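Local coordinates for NikO protein (Streptomyces tendae, PDB 4FQD) that acts as an enolpyruvyl transferase essential in nikkomycin biosynthesis and probably moves the enolpyruvyl group of phosphoenolpyruvate onto its acceptor, at residues 13-18 / 427-432; 205-210 / 249-254; 407-412 / 436-441. The protein carries 4 engineered substitutions. All blocks are in the same frame, centred on the assembly; numbering follows the deposited sequence.

Contact 1 of 3, residues 13-18 / 427-432; sequences EPLLEI and TLRNHH
Leu16 covers one face of the His431 imidazole, its CG 3.5 Å from the ring centroid and only 9° off the ring normal, a CH-pi contact. Its methyls spread over the same ring, CD1 toward CG and CB of the histidine, CD2 toward CD2 and NE2. At the ring edge, His431 CE1 comes within 3.3 Å of Pro14 O. CG of His431 stands between its backbone N and carbonyl carbon (chi1 54°), which brings the ring over Leu16. Leu15 CD2 lies 3.5 Å from Arg429 CB. In the backbone, Leu16 and Leu428 form an antiparallel hydrogen-bonded pair, Leu16 N to Leu428 O at 2.9 Å and Leu428 N to Leu16 O at 3.0 Å; Leu16 O also receives a CA-H contact from Thr427. The pair joins the N-terminal strand 14-19 to strand 425-429, in the middle of a four-stranded sheet of the inverse β/α barrel, so that residues near both chain ends share one sheet. On the Leu16 face, Ile18 CD1 reaches Leu428 CB at 3.8 Å, and both residues rest on helix 409-419 through Leu415, Leu416 and Ala419. Farther out, Glu17 forms a salt bridge with Arg425.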
loop_
_atom_site.group_PDB
_atom_site.type_symbol
_atom_site.label_atom_id
_atom_site.label_comp_id
_atom_site.label_asym_id
_atom_site.label_seq_id
_atom_site.Cartn_x
_atom_site.Cartn_y
_atom_site.Cartn_z
ATOM N N GLU A 13 -39.082 -10.273 -4.994
ATOM C CA GLU A 13 -37.751 -10.818 -5.190
ATOM C C GLU A 13 -37.191 -11.354 -3.868
ATOM O O GLU A 13 -37.364 -10.727 -2.824
ATOM C CB GLU A 13 -36.869 -9.717 -5.776
ATOM C CG GLU A 13 -35.599 -10.189 -6.415
ATOM C CD GLU A 13 -34.414 -9.923 -5.534
ATOM O OE1 GLU A 13 -33.988 -8.752 -5.465
ATOM O OE2 GLU A 13 -33.920 -10.873 -4.898
ATOM N N PRO A 14 -36.533 -12.529 -3.908
ATOM C CA PRO A 14 -36.074 -13.222 -2.695
ATOM C C PRO A 14 -35.132 -12.403 -1.814
ATOM O O PRO A 14 -34.187 -11.788 -2.305
ATOM C CB PRO A 14 -35.345 -14.456 -3.249
ATOM C CG PRO A 14 -35.044 -14.127 -4.673
ATOM C CD PRO A 14 -36.199 -13.292 -5.122
ATOM N N LEU A 15 -35.402 -12.410 -0.513
ATOM C CA LEU A 15 -34.597 -11.672 0.451
ATOM C C LEU A 15 -33.988 -12.600 1.493
ATOM O O LEU A 15 -34.421 -13.739 1.661
ATOM C CB LEU A 15 -35.454 -10.630 1.172
ATOM C CG LEU A 15 -35.958 -9.403 0.417
ATOM C CD1 LEU A 15 -36.876 -8.590 1.313
ATOM C CD2 LEU A 15 -34.795 -8.556 -0.050
ATOM N N LEU A 16 -32.975 -12.097 2.191
ATOM C CA LEU A 16 -32.479 -12.739 3.398
ATOM C C LEU A 16 -32.873 -11.878 4.590
ATOM O O LEU A 16 -32.528 -10.699 4.651
ATOM C CB LEU A 16 -30.959 -12.900 3.354
ATOM C CG LEU A 16 -30.391 -13.980 2.434
ATOM C CD1 LEU A 16 -28.882 -14.067 2.594
ATOM C CD2 LEU A 16 -31.041 -15.325 2.718
ATOM N N GLU A 17 -33.611 -12.462 5.526
ATOM C CA GLU A 17 -34.029 -11.736 6.718
ATOM C C GLU A 17 -33.102 -12.078 7.878
ATOM O O GLU A 17 -33.160 -13.177 8.430
ATOM C CB GLU A 17 -35.480 -12.068 7.068
ATOM C CG GLU A 17 -36.059 -11.226 8.193
ATOM C CD GLU A 17 -37.538 -11.482 8.407
ATOM O OE1 GLU A 17 -38.338 -11.135 7.511
ATOM O OE2 GLU A 17 -37.900 -12.033 9.466
ATOM N N ILE A 18 -32.244 -11.128 8.239
ATOM C CA ILE A 18 -31.215 -11.367 9.244
ATOM C C ILE A 18 -31.557 -10.763 10.604
ATOM O O ILE A 18 -31.865 -9.577 10.711
ATOM C CB ILE A 18 -29.846 -10.818 8.788
ATOM C CG1 ILE A 18 -29.454 -11.411 7.433
ATOM C CG2 ILE A 18 -28.777 -11.107 9.830
ATOM C CD1 ILE A 18 -29.466 -10.409 6.302
ATOM N N THR A 427 -32.253 -6.754 6.135
ATOM C CA THR A 427 -32.549 -7.507 4.926
ATOM C C THR A 427 -31.405 -7.398 3.926
ATOM O O THR A 427 -30.788 -6.342 3.784
ATOM C CB THR A 427 -33.857 -7.038 4.265
ATOM O OG1 THR A 427 -33.782 -5.632 4.004
ATOM C CG2 THR A 427 -35.043 -7.317 5.176
ATOM N N LEU A 428 -31.122 -8.501 3.242
ATOM C CA LEU A 428 -30.068 -8.539 2.237
ATOM C C LEU A 428 -30.568 -9.209 0.963
ATOM O O LEU A 428 -31.074 -10.332 1.002
ATOM C CB LEU A 428 -28.845 -9.285 2.773
ATOM C CG LEU A 428 -27.682 -9.484 1.798
ATOM C CD1 LEU A 428 -27.109 -8.144 1.354
ATOM C CD2 LEU A 428 -26.602 -10.354 2.421
ATOM N N ARG A 429 -30.432 -8.519 -0.164
ATOM C CA ARG A 429 -30.819 -9.093 -1.450
ATOM C C ARG A 429 -29.629 -9.245 -2.390
ATOM O O ARG A 429 -28.516 -8.827 -2.067
ATOM C CB ARG A 429 -31.933 -8.281 -2.111
ATOM C CG ARG A 429 -31.630 -6.811 -2.316
ATOM C CD ARG A 429 -32.834 -6.121 -2.933
ATOM N NE ARG A 429 -32.607 -4.701 -3.174
ATOM C CZ ARG A 429 -32.928 -3.736 -2.317
ATOM N NH1 ARG A 429 -33.492 -4.036 -1.156
ATOM N NH2 ARG A 429 -32.686 -2.470 -2.625
ATOM N N ASN A 430 -29.884 -9.840 -3.554
ATOM C CA ASN A 430 -28.831 -10.223 -4.491
ATOM C C ASN A 430 -27.817 -11.154 -3.839
ATOM O O ASN A 430 -26.622 -11.088 -4.120
ATOM C CB ASN A 430 -28.137 -8.998 -5.092
ATOM C CG ASN A 430 -28.972 -8.318 -6.156
ATOM O OD1 ASN A 430 -28.480 -7.470 -6.897
ATOM N ND2 ASN A 430 -30.245 -8.684 -6.233
ATOM N N HIS A 431 -28.313 -12.024 -2.964
ATOM C CA HIS A 431 -27.473 -12.982 -2.259
ATOM C C HIS A 431 -27.273 -14.246 -3.087
ATOM O O HIS A 431 -26.712 -15.232 -2.607
ATOM C CB HIS A 431 -28.085 -13.331 -0.903
ATOM C CG HIS A 431 -29.501 -13.813 -0.987
ATOM N ND1 HIS A 431 -30.569 -12.959 -1.147
ATOM C CD2 HIS A 431 -30.020 -15.063 -0.927
ATOM C CE1 HIS A 431 -31.688 -13.663 -1.185
ATOM N NE2 HIS A 431 -31.384 -14.938 -1.053
ATOM N N HIS A 432 -27.733 -14.208 -4.334
ATOM C CA HIS A 432 -27.569 -15.329 -5.251
ATOM C C HIS A 432 -26.105 -15.479 -5.648
ATOM O O HIS A 432 -25.695 -16.519 -6.162
ATOM C CB HIS A 432 -28.434 -15.132 -6.497
ATOM C CG HIS A 432 -28.111 -13.889 -7.267
ATOM N ND1 HIS A 432 -28.755 -12.690 -7.047
ATOM C CD2 HIS A 432 -27.210 -13.656 -8.250
ATOM C CE1 HIS A 432 -28.266 -11.773 -7.864
ATOM N NE2 HIS A 432 -27.325 -12.335 -8.604
#

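Contact 2 of 3, residues 205-210 / 249-254; sequences VTHGTT and GPESLH
His207 lays the edge of its imidazole against Gly249, with CD2 3.3 Å from Gly249 N, and with no side chain on the glycine the ring can come this close. His207 NE2 donates to Glu251 OE2; the modelled 2.5 Å is short and its exact value doubtful at this resolution, with the angle at the hydrogen bent to 135°. The acceptor is met on its syn side but lies 27° out of the ring plane, and ring and carboxylate stand almost perpendicular, 87° apart. Glu251 reaches the histidine by doubling back: CG sits between the backbone N and carbonyl carbon, and the chain bends again at chi2. Beside this polar pair, Val205 CB packs on Pro250 CG at 4.0 Å, and Val205 O approaches Pro250 CD. Residues 249-254 are shaped by a short 3-10 segment, 250-252, with Gly249 O accepting from both Ser252 N and Ser252 OG, the latter at 2.6 Å. Thr206 OG1 bonds back to Met202 O, and Gly208 is backbone hydrogen-bonded to Gly247. This surface His-carboxylate hydrogen bond joins the exit of helix 192-204 to the turn close to where inner strands 209-213 and 242-248 of a four-stranded inverse β/α barrel sheet begin and end.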
loop_
_atom_site.group_PDB
_atom_site.type_symbol
_atom_site.label_atom_id
_atom_site.label_comp_id
_atom_site.label_asym_id
_atom_site.label_seq_id
_atom_site.Cartn_x
_atom_site.Cartn_y
_atom_site.Cartn_z
ATOM N N VAL A 205 -0.011 -28.483 -24.393
ATOM C CA VAL A 205 -0.650 -29.053 -25.574
ATOM C C VAL A 205 0.074 -28.648 -26.854
ATOM O O VAL A 205 -0.461 -28.792 -27.954
ATOM C CB VAL A 205 -2.130 -28.634 -25.676
ATOM C CG1 VAL A 205 -2.924 -29.201 -24.508
ATOM C CG2 VAL A 205 -2.253 -27.119 -25.728
ATOM N N THR A 206 1.294 -28.147 -26.702
ATOM C CA THR A 206 2.096 -27.705 -27.836
ATOM C C THR A 206 3.391 -28.506 -27.933
ATOM O O THR A 206 4.030 -28.790 -26.922
ATOM C CB THR A 206 2.437 -26.205 -27.719
ATOM O OG1 THR A 206 1.225 -25.439 -27.708
ATOM C CG2 THR A 206 3.308 -25.747 -28.878
ATOM N N HIS A 207 3.769 -28.877 -29.152
ATOM C CA HIS A 207 5.048 -29.537 -29.387
ATOM C C HIS A 207 6.181 -28.519 -29.360
ATOM O O HIS A 207 6.272 -27.660 -30.236
ATOM C CB HIS A 207 5.036 -30.258 -30.735
ATOM C CG HIS A 207 4.038 -31.367 -30.816
ATOM N ND1 HIS A 207 3.686 -31.973 -32.006
ATOM C CD2 HIS A 207 3.311 -31.989 -29.857
ATOM C CE1 HIS A 207 2.794 -32.912 -31.776
ATOM N NE2 HIS A 207 2.545 -32.944 -30.474
ATOM N N GLY A 208 7.042 -28.615 -28.354
ATOM C CA GLY A 208 8.171 -27.709 -28.245
ATOM C C GLY A 208 8.371 -27.174 -26.841
ATOM O O GLY A 208 7.557 -27.417 -25.949
ATOM N N THR A 209 9.460 -26.438 -26.647
ATOM C CA THR A 209 9.797 -25.897 -25.337
ATOM C C THR A 209 9.236 -24.493 -25.135
ATOM O O THR A 209 9.607 -23.557 -25.842
ATOM C CB THR A 209 11.320 -25.868 -25.117
ATOM O OG1 THR A 209 11.827 -27.209 -25.096
ATOM C CG2 THR A 209 11.655 -25.187 -23.801
ATOM N N THR A 210 8.339 -24.359 -24.165
ATOM C CA THR A 210 7.765 -23.067 -23.820
ATOM C C THR A 210 8.333 -22.588 -22.488
ATOM O O THR A 210 8.360 -23.335 -21.510
ATOM C CB THR A 210 6.226 -23.139 -23.736
ATOM O OG1 THR A 210 5.689 -23.445 -25.029
ATOM C CG2 THR A 210 5.647 -21.818 -23.257
ATOM N N GLY A 249 2.650 -32.243 -26.645
ATOM C CA GLY A 249 1.303 -32.326 -27.179
ATOM C C GLY A 249 0.323 -32.991 -26.235
ATOM O O GLY A 249 0.712 -33.490 -25.180
ATOM N N PRO A 250 -0.963 -32.999 -26.614
ATOM C CA PRO A 250 -2.035 -33.610 -25.820
ATOM C C PRO A 250 -1.871 -35.122 -25.705
ATOM O O PRO A 250 -2.421 -35.729 -24.787
ATOM C CB PRO A 250 -3.299 -33.286 -26.628
ATOM C CG PRO A 250 -2.919 -32.141 -27.505
ATOM C CD PRO A 250 -1.479 -32.353 -27.831
ATOM N N GLU A 251 -1.121 -35.717 -26.628
ATOM C CA GLU A 251 -0.916 -37.162 -26.633
ATOM C C GLU A 251 -0.007 -37.621 -25.496
ATOM O O GLU A 251 0.081 -38.814 -25.207
ATOM C CB GLU A 251 -0.357 -37.632 -27.983
ATOM C CG GLU A 251 0.994 -37.035 -28.360
ATOM C CD GLU A 251 0.871 -35.716 -29.103
ATOM O OE1 GLU A 251 -0.237 -35.140 -29.125
ATOM O OE2 GLU A 251 1.884 -35.261 -29.676
ATOM N N SER A 252 0.666 -36.672 -24.854
ATOM C CA SER A 252 1.560 -36.983 -23.744
ATOM C C SER A 252 0.825 -36.949 -22.408
ATOM O O SER A 252 1.369 -37.348 -21.378
ATOM C CB SER A 252 2.735 -36.008 -23.715
ATOM O OG SER A 252 2.288 -34.675 -23.536
ATOM N N LEU A 253 -0.415 -36.469 -22.432
ATOM C CA LEU A 253 -1.219 -36.355 -21.222
ATOM C C LEU A 253 -2.232 -37.494 -21.143
ATOM O O LEU A 253 -3.407 -37.316 -21.462
ATOM C CB LEU A 253 -1.936 -35.005 -21.197
ATOM C CG LEU A 253 -1.036 -33.797 -21.470
ATOM C CD1 LEU A 253 -1.852 -32.520 -21.574
ATOM C CD2 LEU A 253 0.032 -33.668 -20.395
ATOM N N HIS A 254 -1.769 -38.663 -20.712
ATOM C CA HIS A 254 -2.600 -39.862 -20.716
ATOM C C HIS A 254 -2.491 -40.659 -19.422
ATOM O O HIS A 254 -2.888 -41.822 -19.368
ATOM C CB HIS A 254 -2.221 -40.757 -21.897
ATOM C CG HIS A 254 -0.788 -41.191 -21.888
ATOM N ND1 HIS A 254 0.174 -40.596 -22.680
ATOM C CD2 HIS A 254 -0.150 -42.153 -21.183
ATOM C CE1 HIS A 254 1.339 -41.179 -22.463
ATOM N NE2 HIS A 254 1.171 -42.127 -21.558
#

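Contact 3 of 3, residues 407-412 / 436-441; sequences TDLRAA and RGYRDL. With SO4 (sulfate ion), chain D.
Leu409 supplies the apolar part of the contact, its two methyls spread over Gly437, with CD1 and CD2 each 3.7 Å from Gly437 CA. CD1 also reaches Tyr438 CE1 at 4.0 Å, while CD2 lies over one face of the Arg410 guanidinium. That packing depends on CG of Leu409 standing opposite the backbone N (chi1 165°), which sends the branch out to the glycine. Among the polar groups, Arg410 bends at chi2 and brings its guanidinium up to Tyr438, the two planes 89° apart. One water accepts from Arg410 NH1 and another from NH2; the first also donates to Gly437 O, the second only weakly. The phenol OH of Tyr438 is hydrogen-bonded to Thr270 on helix 265-278. Asp408 caps helix 409-419 through OD1, which accepts from Ala411 N. Anion binding centres on the sulfate, which probably came from the crystallisation liquor. Leu409 N, at the first turn of the same helix, donates to O3 of the sulfate at 2.8 Å. Arg436 offers its guanidinium edge, NH1 to sulfate O2 at 3.1 Å and NH2 to sulfate O3 at 3.3 Å, both nearly straight; His433 also takes a bond from NH2. A helix N-terminus and an arginine edge thus converge on one anion, together giving a positively polarised spot that probably draws the sulfate.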
loop_
_atom_site.group_PDB
_atom_site.type_symbol
_atom_site.label_atom_id
_atom_site.label_comp_id
_atom_site.label_asym_id
_atom_site.label_seq_id
_atom_site.Cartn_x
_atom_site.Cartn_y
_atom_site.Cartn_z
ATOM N N THR A 407 -23.523 -6.427 -4.310
ATOM C CA THR A 407 -23.085 -6.116 -5.665
ATOM C C THR A 407 -22.326 -7.282 -6.284
ATOM O O THR A 407 -22.264 -7.411 -7.507
ATOM C CB THR A 407 -22.196 -4.858 -5.700
ATOM O OG1 THR A 407 -21.088 -5.028 -4.807
ATOM C CG2 THR A 407 -22.992 -3.630 -5.286
ATOM N N ASP A 408 -21.751 -8.130 -5.437
ATOM C CA ASP A 408 -20.965 -9.266 -5.910
ATOM C C ASP A 408 -20.871 -10.387 -4.876
ATOM O O ASP A 408 -21.540 -10.350 -3.844
ATOM C CB ASP A 408 -19.563 -8.809 -6.327
ATOM C CG ASP A 408 -18.878 -7.980 -5.258
ATOM O OD1 ASP A 408 -18.262 -8.574 -4.346
ATOM O OD2 ASP A 408 -18.951 -6.736 -5.332
ATOM N N LEU A 409 -20.033 -11.379 -5.167
ATOM C CA LEU A 409 -19.887 -12.561 -4.318
ATOM C C LEU A 409 -19.393 -12.236 -2.909
ATOM O O LEU A 409 -20.072 -12.526 -1.924
ATOM C CB LEU A 409 -18.956 -13.580 -4.983
ATOM C CG LEU A 409 -18.403 -14.722 -4.125
ATOM C CD1 LEU A 409 -19.518 -15.571 -3.535
ATOM C CD2 LEU A 409 -17.447 -15.578 -4.942
ATOM N N ARG A 410 -18.208 -11.642 -2.818
ATOM C CA ARG A 410 -17.608 -11.343 -1.524
ATOM C C ARG A 410 -18.359 -10.229 -0.801
ATOM O O ARG A 410 -18.300 -10.122 0.424
ATOM C CB ARG A 410 -16.129 -10.985 -1.682
ATOM C CG ARG A 410 -15.321 -12.039 -2.424
ATOM C CD ARG A 410 -15.553 -13.426 -1.841
ATOM N NE ARG A 410 -14.899 -14.466 -2.630
ATOM C CZ ARG A 410 -15.035 -15.769 -2.408
ATOM N NH1 ARG A 410 -15.804 -16.198 -1.416
ATOM N NH2 ARG A 410 -14.403 -16.644 -3.177
ATOM N N ALA A 411 -19.070 -9.406 -1.565
ATOM C CA ALA A 411 -19.881 -8.340 -0.990
ATOM C C ALA A 411 -21.057 -8.925 -0.217
ATOM O O ALA A 411 -21.384 -8.464 0.875
ATOM C CB ALA A 411 -20.374 -7.397 -2.075
ATOM N N ALA A 412 -21.686 -9.946 -0.788
ATOM C CA ALA A 412 -22.817 -10.605 -0.147
ATOM C C ALA A 412 -22.398 -11.276 1.156
ATOM O O ALA A 412 -23.135 -11.257 2.144
ATOM C CB ALA A 412 -23.438 -11.622 -1.090
ATOM N N ARG A 436 -21.946 -19.051 -5.962
ATOM C CA ARG A 436 -20.789 -19.190 -6.839
ATOM C C ARG A 436 -19.474 -19.221 -6.064
ATOM O O ARG A 436 -18.409 -19.421 -6.647
ATOM C CB ARG A 436 -20.761 -18.061 -7.872
ATOM C CG ARG A 436 -21.958 -18.053 -8.811
ATOM C CD ARG A 436 -21.864 -16.930 -9.835
ATOM N NE ARG A 436 -21.958 -15.608 -9.223
ATOM C CZ ARG A 436 -20.917 -14.820 -8.976
ATOM N NH1 ARG A 436 -19.691 -15.213 -9.290
ATOM N NH2 ARG A 436 -21.102 -13.633 -8.416
ATOM N N GLY A 437 -19.551 -19.026 -4.751
ATOM C CA GLY A 437 -18.363 -19.016 -3.916
ATOM C C GLY A 437 -18.462 -19.945 -2.722
ATOM O O GLY A 437 -17.452 -20.453 -2.233
ATOM N N TYR A 438 -19.683 -20.166 -2.249
ATOM C CA TYR A 438 -19.911 -21.027 -1.094
ATOM C C TYR A 438 -20.963 -22.078 -1.421
ATOM O O TYR A 438 -21.849 -21.844 -2.242
ATOM C CB TYR A 438 -20.361 -20.199 0.113
ATOM C CG TYR A 438 -19.438 -19.050 0.455
ATOM C CD1 TYR A 438 -19.600 -17.805 -0.140
ATOM C CD2 TYR A 438 -18.410 -19.210 1.374
ATOM C CE1 TYR A 438 -18.761 -16.752 0.168
ATOM C CE2 TYR A 438 -17.564 -18.161 1.688
ATOM C CZ TYR A 438 -17.746 -16.935 1.083
ATOM O OH TYR A 438 -16.910 -15.885 1.392
ATOM N N ARG A 439 -20.857 -23.237 -0.778
ATOM C CA ARG A 439 -21.833 -24.305 -0.957
ATOM C C ARG A 439 -23.208 -23.823 -0.516
ATOM O O ARG A 439 -24.171 -23.862 -1.282
ATOM C CB ARG A 439 -21.432 -25.533 -0.141
ATOM C CG ARG A 439 -22.366 -26.719 -0.310
ATOM C CD ARG A 439 -22.201 -27.719 0.822
ATOM N NE ARG A 439 -22.536 -27.128 2.115
ATOM C CZ ARG A 439 -23.769 -27.059 2.607
ATOM N NH1 ARG A 439 -24.791 -27.543 1.916
ATOM N NH2 ARG A 439 -23.981 -26.504 3.793
ATOM N N ASP A 440 -23.280 -23.365 0.728
ATOM C CA ASP A 440 -24.503 -22.818 1.296
ATOM C C ASP A 440 -24.133 -22.043 2.555
ATOM O O ASP A 440 -24.286 -22.544 3.670
ATOM C CB ASP A 440 -25.488 -23.939 1.633
ATOM C CG ASP A 440 -26.918 -23.446 1.746
ATOM O OD1 ASP A 440 -27.119 -22.250 2.047
ATOM O OD2 ASP A 440 -27.843 -24.260 1.538
ATOM N N LEU A 441 -23.633 -20.826 2.362
ATOM C CA LEU A 441 -23.120 -20.009 3.458
ATOM C C LEU A 441 -24.178 -19.719 4.519
ATOM O O LEU A 441 -23.880 -19.699 5.713
ATOM C CB LEU A 441 -22.539 -18.699 2.921
ATOM C CG LEU A 441 -21.895 -17.766 3.951
ATOM C CD1 LEU A 441 -20.770 -18.475 4.689
ATOM C CD2 LEU A 441 -21.389 -16.497 3.285
HETATM S S SO4 D . -17.349 -11.862 -8.312
HETATM O O1 SO4 D . -16.218 -11.712 -7.399
HETATM O O2 SO4 D . -17.333 -13.204 -8.887
HETATM O O3 SO4 D . -18.598 -11.663 -7.585
HETATM O O4 SO4 D . -17.246 -10.869 -9.379
HETATM O O HOH W 1 -15.501 -18.616 -0.778
HETATM O O HOH W 2 -14.978 -19.202 -4.074
#

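Contacts 1 and 3 are neighbours, their centres about 12 Å apart, and they touch where Leu428 CD2 packs 3.6 Å from Ala412 O. Their segments alternate along the chain, and helix 409-419 is followed in the chain by strand 425-429, so the helix whose N-terminus meets the sulfate in contact 3 also backs the sheet of contact 1. Contact 2 is remote: its centre lies about 48 Å from that of contact 1, on the opposite side of the chain's centre, and about 37 Å from that of contact 3. With nearest atoms still about 26 Å from contact 3, it is a peripheral contact, its centre about 27 Å from the centre of the chain, against about 11 Å for contact 3.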